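Local coordinates for putative secreted cellulose binding protein (Streptomyces coelicolor, PDB 4OY7) that cleaves cellulose oxidatively as the catalytic domain of a copper-dependent lytic polysaccharide monooxygenase of family AA10, at residues H1-L13 / S181-F193. Sequence-based numbering, arbitrary orientation.
Sequences HGVAMMPGSRTYL and SQENFFSCSDVVF. With CU (copper (II) ion), chain I.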
ATOM      1  N   HIS A   1       1.565  12.493  -3.074  1.00 11.28           N
ATOM      2  CA  HIS A   1       2.261  11.704  -2.021  1.00 11.07           C
ATOM      3  C   HIS A   1       1.243  11.087  -1.106  1.00 10.33           C
ATOM      4  O   HIS A   1       0.429  11.802  -0.473  1.00 10.60           O
ATOM      5  CB  HIS A   1       3.263  12.557  -1.246  1.00 12.31           C
ATOM      6  CG  HIS A   1       4.548  12.767  -1.981  1.00 13.01           C
ATOM      7  ND1 HIS A   1       4.588  13.210  -3.283  1.00 13.62           N
ATOM      8  CD2 HIS A   1       5.837  12.600  -1.602  1.00 13.86           C
ATOM      9  CE1 HIS A   1       5.845  13.323  -3.674  1.00 13.93           C
ATOM     10  NE2 HIS A   1       6.624  12.968  -2.673  1.00 14.33           N
ATOM     11  N   GLY A   2       1.298   9.759  -1.045  1.00  9.31           N
ATOM     12  CA  GLY A   2       0.450   8.973  -0.175  1.00  8.69           C
ATOM     13  C   GLY A   2       0.458   7.506  -0.564  1.00  7.71           C
ATOM     14  O   GLY A   2       0.678   7.160  -1.732  1.00  7.24           O
ATOM     15  N   VAL A   3       0.222   6.679   0.448  1.00  7.33           N
ATOM     16  CA  VAL A   3      -0.117   5.281   0.308  1.00  6.70           C
ATOM     17  C   VAL A   3      -1.320   5.004   1.235  1.00  6.72           C
ATOM     18  O   VAL A   3      -1.743   5.889   2.003  1.00  7.03           O
ATOM     19  CB  VAL A   3       1.062   4.366   0.687  1.00  6.63           C
ATOM     20  CG1 VAL A   3       2.191   4.477  -0.344  1.00  6.58           C
ATOM     21  CG2 VAL A   3       1.533   4.634   2.115  1.00  6.95           C
ATOM     22  N   ALA A   4      -1.870   3.794   1.150  1.00  6.37           N
ATOM     23  CA  ALA A   4      -3.029   3.434   1.893  1.00  6.68           C
ATOM     24  C   ALA A   4      -2.746   3.511   3.403  1.00  7.11           C
ATOM     25  O   ALA A   4      -1.678   3.084   3.870  1.00  6.94           O
ATOM     26  CB  ALA A   4      -3.489   2.039   1.528  1.00  6.29           C
ATOM     27  N   MET A   5      -3.706   4.085   4.143  1.00  7.99           N
ATOM     28  CA  MET A   5      -3.636   4.108   5.601  1.00  8.73           C
ATOM     29  C   MET A   5      -4.569   3.107   6.295  1.00  9.25           C
ATOM     30  O   MET A   5      -4.293   2.661   7.411  1.00  9.37           O
ATOM     31  CB  MET A   5      -3.933   5.526   6.115  1.00  9.48           C
ATOM     32  CG  MET A   5      -2.947   6.579   5.613  1.00  9.74           C
ATOM     33  SD  MET A   5      -3.525   8.260   5.932  1.00 10.88           S
ATOM     34  CE  MET A   5      -3.373   8.182   7.702  1.00 11.76           C
ATOM     35  N   MET A   6      -5.671   2.744   5.638  1.00  9.88           N
ATOM     36  CA  MET A   6      -6.654   1.809   6.184  1.00 11.04           C
ATOM     37  C   MET A   6      -7.312   1.100   4.998  1.00 10.18           C
ATOM     38  O   MET A   6      -7.966   1.782   4.202  1.00 10.12           O
ATOM     39  CB  MET A   6      -7.751   2.564   6.953  1.00 13.23           C
ATOM     40  CG  MET A   6      -7.361   3.031   8.347  1.00 15.53           C
ATOM     41  SD  MET A   6      -8.757   3.300   9.482  1.00 21.32           S
ATOM     42  CE  MET A   6      -9.447   1.660   9.545  1.00 19.33           C
ATOM     43  N   PRO A   7      -7.044  -0.226   4.782  1.00  9.46           N
ATOM     44  CA  PRO A   7      -6.003  -1.077   5.417  1.00  8.91           C
ATOM     45  C   PRO A   7      -4.617  -0.583   5.030  1.00  8.06           C
ATOM     46  O   PRO A   7      -4.324  -0.374   3.842  1.00  7.56           O
ATOM     47  CB  PRO A   7      -6.250  -2.463   4.803  1.00  8.94           C
ATOM     48  CG  PRO A   7      -6.859  -2.173   3.488  1.00  9.12           C
ATOM     49  CD  PRO A   7      -7.746  -0.967   3.718  1.00  9.37           C
ATOM     50  N   GLY A   8      -3.788  -0.389   6.043  1.00  7.81           N
ATOM     51  CA  GLY A   8      -2.561   0.349   5.890  1.00  7.49           C
ATOM     52  C   GLY A   8      -1.565  -0.391   5.057  1.00  6.87           C
ATOM     53  O   GLY A   8      -1.491  -1.611   5.099  1.00  6.66           O
ATOM     54  N   SER A   9      -0.782   0.366   4.302  0.50  6.67           N
ATOM     55  CA  SER A   9       0.246  -0.177   3.444  0.50  6.36           C
ATOM     56  C   SER A   9       1.447  -0.619   4.292  0.50  6.44           C
ATOM     57  O   SER A   9       1.516  -0.320   5.492  0.50  6.77           O
ATOM     58  CB  SER A   9       0.671   0.887   2.439  0.50  6.34           C
ATOM     59  OG  SER A   9       1.508   1.843   3.062  0.50  6.72           O
ATOM     60  N   ARG A  10       2.373  -1.355   3.679  1.00  6.20           N
ATOM     61  CA  ARG A  10       3.553  -1.848   4.425  1.00  6.33           C
ATOM     62  C   ARG A  10       4.374  -0.718   5.031  1.00  6.57           C
ATOM     63  O   ARG A  10       4.752  -0.773   6.214  1.00  6.79           O
ATOM     64  CB  ARG A  10       4.432  -2.708   3.531  1.00  6.18           C
ATOM     65  CG  ARG A  10       3.796  -4.043   3.200  1.00  6.02           C
ATOM     66  CD  ARG A  10       4.632  -4.929   2.291  1.00  6.13           C
ATOM     67  NE  ARG A  10       3.995  -6.238   2.250  1.00  6.18           N
ATOM     68  CZ  ARG A  10       4.354  -7.246   1.479  1.00  6.48           C
ATOM     69  NH1 ARG A  10       5.376  -7.112   0.638  1.00  6.61           N
ATOM     70  NH2 ARG A  10       3.676  -8.392   1.541  1.00  6.62           N
ATOM     71  N   THR A  11       4.678   0.291   4.227  1.00  6.45           N
ATOM     72  CA  THR A  11       5.464   1.401   4.758  1.00  6.82           C
ATOM     73  C   THR A  11       4.717   2.172   5.859  1.00  7.17           C
ATOM     74  O   THR A  11       5.317   2.636   6.819  1.00  7.60           O
ATOM     75  CB  THR A  11       5.950   2.378   3.690  1.00  6.82           C
ATOM     76  OG1 THR A  11       4.836   2.908   2.958  1.00  6.46           O
ATOM     77  CG2 THR A  11       6.975   1.710   2.760  1.00  6.70           C
ATOM     78  N   TYR A  12       3.405   2.312   5.717  1.00  7.06           N
ATOM     79  CA  TYR A  12       2.633   3.043   6.703  1.00  7.54           C
ATOM     80  C   TYR A  12       2.544   2.273   8.013  1.00  7.83           C
ATOM     81  O   TYR A  12       2.809   2.799   9.057  1.00  8.23           O
ATOM     82  CB  TYR A  12       1.238   3.386   6.160  1.00  7.54           C
ATOM     83  CG  TYR A  12       0.402   4.156   7.142  1.00  8.26           C
ATOM     84  CD1 TYR A  12       0.766   5.441   7.543  1.00  8.85           C
ATOM     85  CD2 TYR A  12      -0.733   3.584   7.715  1.00  8.51           C
ATOM     86  CE1 TYR A  12      -0.006   6.161   8.453  1.00  9.62           C
ATOM     87  CE2 TYR A  12      -1.499   4.300   8.615  1.00  9.31           C
ATOM     88  CZ  TYR A  12      -1.132   5.572   8.997  1.00  9.83           C
ATOM     89  OH  TYR A  12      -1.925   6.263   9.929  1.00 11.08           O
ATOM     90  N   LEU A  13       2.191   1.001   7.937  1.00  7.54           N
ATOM     91  CA  LEU A  13       2.113   0.200   9.163  1.00  8.12           C
ATOM     92  C   LEU A  13       3.475   0.051   9.807  1.00  8.69           C
ATOM     93  O   LEU A  13       3.570  -0.004  11.016  1.00  9.09           O
ATOM     94  CB  LEU A  13       1.493  -1.160   8.916  1.00  7.80           C
ATOM     95  CG  LEU A  13       0.015  -1.169   8.509  1.00  7.54           C
ATOM     96  CD1 LEU A  13      -0.526  -2.579   8.396  1.00  7.47           C
ATOM     97  CD2 LEU A  13      -0.853  -0.349   9.460  1.00  8.03           C
ATOM     98  N   SER A 181      -0.441  14.263 -14.434  1.00 10.68           N
ATOM     99  CA  SER A 181       0.980  13.956 -14.304  1.00 10.22           C
ATOM    100  C   SER A 181       1.178  12.507 -14.641  1.00  9.64           C
ATOM    101  O   SER A 181       0.239  11.701 -14.527  1.00  9.29           O
ATOM    102  CB  SER A 181       1.455  14.162 -12.865  1.00 10.07           C
ATOM    103  OG  SER A 181       2.838  13.900 -12.751  1.00 10.01           O
ATOM    104  N   GLN A 182       2.394  12.183 -15.075  1.00  9.63           N
ATOM    105  CA  GLN A 182       2.810  10.788 -15.276  1.00  9.10           C
ATOM    106  C   GLN A 182       3.170  10.109 -13.946  1.00  8.52           C
ATOM    107  O   GLN A 182       3.281   8.899 -13.883  1.00  7.91           O
ATOM    108  CB  GLN A 182       3.976  10.718 -16.263  1.00  9.50           C
ATOM    109  CG  GLN A 182       3.596  11.186 -17.654  1.00 10.04           C
ATOM    110  CD  GLN A 182       2.641  10.227 -18.341  1.00 10.04           C
ATOM    111  OE1 GLN A 182       3.010   9.114 -18.694  1.00 10.04           O
ATOM    112  NE2 GLN A 182       1.410  10.631 -18.498  1.00 10.35           N
ATOM    113  N   GLU A 183       3.330  10.894 -12.883  1.00  8.46           N
ATOM    114  CA  GLU A 183       3.650  10.340 -11.569  1.00  8.23           C
ATOM    115  C   GLU A 183       2.479   9.538 -11.022  1.00  7.66           C
ATOM    116  O   GLU A 183       1.327  10.004 -11.051  1.00  7.69           O
ATOM    117  CB  GLU A 183       4.030  11.444 -10.601  1.00  8.95           C
ATOM    118  CG  GLU A 183       4.479  10.959  -9.230  1.00  9.07           C
ATOM    119  CD  GLU A 183       4.728  12.128  -8.298  1.00 10.10           C
ATOM    120  OE1 GLU A 183       3.753  12.843  -8.028  1.00 10.68           O
ATOM    121  OE2 GLU A 183       5.885  12.351  -7.884  1.00 11.07           O
ATOM    122  N   ASN A 184       2.772   8.317 -10.567  1.00  6.99           N
ATOM    123  CA  ASN A 184       1.802   7.455  -9.915  1.00  6.59           C
ATOM    124  C   ASN A 184       2.393   6.956  -8.575  1.00  6.41           C
ATOM    125  O   ASN A 184       3.616   6.848  -8.435  1.00  6.63           O
ATOM    126  CB  ASN A 184       1.541   6.202 -10.781  1.00  6.29           C
ATOM    127  CG  ASN A 184       0.797   6.445 -12.095  1.00  6.50           C
ATOM    128  OD1 ASN A 184       0.577   5.448 -12.809  1.00  6.35           O
ATOM    129  ND2 ASN A 184       0.378   7.682 -12.420  1.00  6.70           N
ATOM    130  N   PHE A 185       1.522   6.545  -7.660  1.00  6.20           N
ATOM    131  CA  PHE A 185       1.895   5.975  -6.352  1.00  6.08           C
ATOM    132  C   PHE A 185       1.479   4.506  -6.252  1.00  5.63           C
ATOM    133  O   PHE A 185       0.513   4.078  -6.871  1.00  5.00           O
ATOM    134  CB  PHE A 185       1.286   6.831  -5.240  1.00  6.53           C
ATOM    135  CG  PHE A 185       1.862   8.212  -5.216  1.00  7.24           C
ATOM    136  CD1 PHE A 185       1.433   9.192  -6.090  1.00  7.66           C
ATOM    137  CD2 PHE A 185       2.951   8.462  -4.415  1.00  7.75           C
ATOM    138  CE1 PHE A 185       2.040  10.438  -6.092  1.00  8.26           C
ATOM    139  CE2 PHE A 185       3.564   9.691  -4.410  1.00  8.34           C
ATOM    140  CZ  PHE A 185       3.116  10.664  -5.259  1.00  8.49           C
ATOM    141  N   PHE A 186       2.219   3.750  -5.453  1.00  5.59           N
ATOM    142  CA  PHE A 186       2.080   2.314  -5.404  1.00  5.59           C
ATOM    143  C   PHE A 186       1.955   1.875  -3.955  1.00  5.78           C
ATOM    144  O   PHE A 186       2.801   2.212  -3.128  1.00  6.15           O
ATOM    145  CB  PHE A 186       3.303   1.656  -6.064  1.00  5.63           C
ATOM    146  CG  PHE A 186       3.349   1.875  -7.558  1.00  5.70           C
ATOM    147  CD1 PHE A 186       3.802   3.070  -8.080  1.00  5.92           C
ATOM    148  CD2 PHE A 186       2.875   0.894  -8.449  1.00  5.78           C
ATOM    149  CE1 PHE A 186       3.768   3.322  -9.445  1.00  5.97           C
ATOM    150  CE2 PHE A 186       2.851   1.150  -9.822  1.00  5.82           C
ATOM    151  CZ  PHE A 186       3.296   2.365 -10.311  1.00  6.01           C
ATOM    152  N   SER A 187       0.871   1.170  -3.664  1.00  6.04           N
ATOM    153  CA  SER A 187       0.535   0.841  -2.282  1.00  6.41           C
ATOM    154  C   SER A 187       0.209  -0.606  -2.086  1.00  6.67           C
ATOM    155  O   SER A 187      -0.654  -1.111  -2.770  1.00  7.28           O
ATOM    156  CB  SER A 187      -0.679   1.663  -1.856  1.00  6.42           C
ATOM    157  OG  SER A 187      -1.085   1.377  -0.525  1.00  6.93           O
ATOM    158  N   CYS A 188       0.816  -1.237  -1.077  1.00  6.80           N
ATOM    159  CA  CYS A 188       0.606  -2.674  -0.795  1.00  7.01           C
ATOM    160  C   CYS A 188       0.207  -2.879   0.646  1.00  6.69           C
ATOM    161  O   CYS A 188       0.935  -2.470   1.546  1.00  6.73           O
ATOM    162  CB  CYS A 188       1.888  -3.430  -1.026  1.00  7.46           C
ATOM    163  SG  CYS A 188       2.281  -3.775  -2.776  1.00  8.03           S
ATOM    164  N   SER A 189      -0.948  -3.494   0.863  1.00  6.28           N
ATOM    165  CA  SER A 189      -1.493  -3.695   2.206  1.00  6.44           C
ATOM    166  C   SER A 189      -1.740  -5.185   2.459  1.00  6.39           C
ATOM    167  O   SER A 189      -2.539  -5.829   1.795  1.00  6.58           O
ATOM    168  CB  SER A 189      -2.805  -2.942   2.335  1.00  6.52           C
ATOM    169  OG  SER A 189      -2.625  -1.558   2.071  1.00  6.62           O
ATOM    170  N   ASP A 190      -1.042  -5.713   3.458  1.00  6.43           N
ATOM    171  CA  ASP A 190      -1.270  -7.057   3.919  1.00  6.51           C
ATOM    172  C   ASP A 190      -2.542  -7.137   4.734  1.00  6.53           C
ATOM    173  O   ASP A 190      -2.768  -6.309   5.642  1.00  6.55           O
ATOM    174  CB  ASP A 190      -0.098  -7.519   4.767  1.00  6.81           C
ATOM    175  CG  ASP A 190       1.160  -7.687   3.951  1.00  6.77           C
ATOM    176  OD1 ASP A 190       1.999  -6.785   4.005  1.00  6.89           O
ATOM    177  OD2 ASP A 190       1.284  -8.673   3.198  1.00  7.16           O
ATOM    178  N   VAL A 191      -3.374  -8.127   4.434  1.00  6.57           N
ATOM    179  CA  VAL A 191      -4.655  -8.314   5.128  1.00  6.87           C
ATOM    180  C   VAL A 191      -4.848  -9.799   5.404  1.00  7.04           C
ATOM    181  O   VAL A 191      -4.127 -10.658   4.840  1.00  6.74           O
ATOM    182  CB  VAL A 191      -5.851  -7.760   4.323  1.00  6.89           C
ATOM    183  CG1 VAL A 191      -5.590  -6.301   3.951  1.00  6.69           C
ATOM    184  CG2 VAL A 191      -6.156  -8.611   3.096  1.00  6.87           C
ATOM    185  N   VAL A 192      -5.790 -10.110   6.279  1.00  7.45           N
ATOM    186  CA  VAL A 192      -6.229 -11.496   6.476  1.00  7.89           C
ATOM    187  C   VAL A 192      -7.733 -11.492   6.618  1.00  8.41           C
ATOM    188  O   VAL A 192      -8.291 -10.663   7.343  1.00  8.36           O
ATOM    189  CB  VAL A 192      -5.520 -12.193   7.667  1.00  8.28           C
ATOM    190  CG1 VAL A 192      -5.664 -11.400   8.948  1.00  8.50           C
ATOM    191  CG2 VAL A 192      -6.026 -13.613   7.858  1.00  8.80           C
ATOM    192  N   PHE A 193      -8.380 -12.404   5.895  1.00  8.86           N
ATOM    193  CA  PHE A 193      -9.826 -12.564   5.945  1.00  9.47           C
ATOM    194  C   PHE A 193     -10.157 -13.602   7.014  1.00 10.71           C
ATOM    195  O   PHE A 193     -10.445 -14.791   6.721  1.00 11.60           O
ATOM    196  CB  PHE A 193     -10.388 -12.982   4.583  1.00  9.31           C
ATOM    197  CG  PHE A 193     -10.287 -11.920   3.520  1.00  8.66           C
ATOM    198  CD1 PHE A 193     -11.147 -10.816   3.526  1.00  8.61           C
ATOM    199  CD2 PHE A 193      -9.361 -12.038   2.496  1.00  8.21           C
ATOM    200  CE1 PHE A 193     -11.054  -9.864   2.524  1.00  8.24           C
ATOM    201  CE2 PHE A 193      -9.279 -11.092   1.489  1.00  7.77           C
ATOM    202  CZ  PHE A 193     -10.118  -9.998   1.522  1.00  7.80           C
TER
HETATM  203 CU    CU I 301       2.733  13.921  -4.340  0.50 25.71          CU
HETATM  204  O   HOH W   1      -3.152  -3.596   5.937  1.00  6.72           O
HETATM  205  O   HOH W   2       0.339  -3.706   5.012  1.00  9.84           O
HETATM  206  O   HOH W   3       3.662  14.271  -5.825  0.50  7.45           O
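Arg10 grips Asp190 side-on: NE donates its N-H to OD1 at 2.7 Å and NH2 to OD2 at 2.9 Å, each on a syn lone pair, guanidinium and carboxylate planes 14° apart. The third nitrogen, NH1, is taken by the carbonyl of Tyr82, and Trp89 adds a cation-pi contact. Without the guanidinium, as with an alanine here, the buried Asp190 carboxylate would probably lose its countercharge and both N-H donors. The backbone N of Arg10 binds Cys188 O (2.8 Å), while in the conformer given Ser9 OG, at the N-cap, accepts from Tyr12 N. Strand 184-193 runs alongside the N-terminal segment through the core of the LPMO beta-sandwich, Cys188 being tied to Cys69. Ser189 OG donates to Pro7 O from above the carbonyl plane (2.7 Å), and Ser187 OG, anti to its own N (chi1 179°), receives Ala4 N at 3.0 Å. Two waters satisfy Gly8 O, one bridging to Asp190 O, the other to Asp190 N. At the far end His1 N and ND1, with His110, form the copper histidine brace. Phe185 CZ lies 3.4 Å from the copper, on its axial side, its ring oblique to the imidazole. Glu183 OE1, salt-bridged to Arg178, accepts from the copper-bound water (2.6 Å).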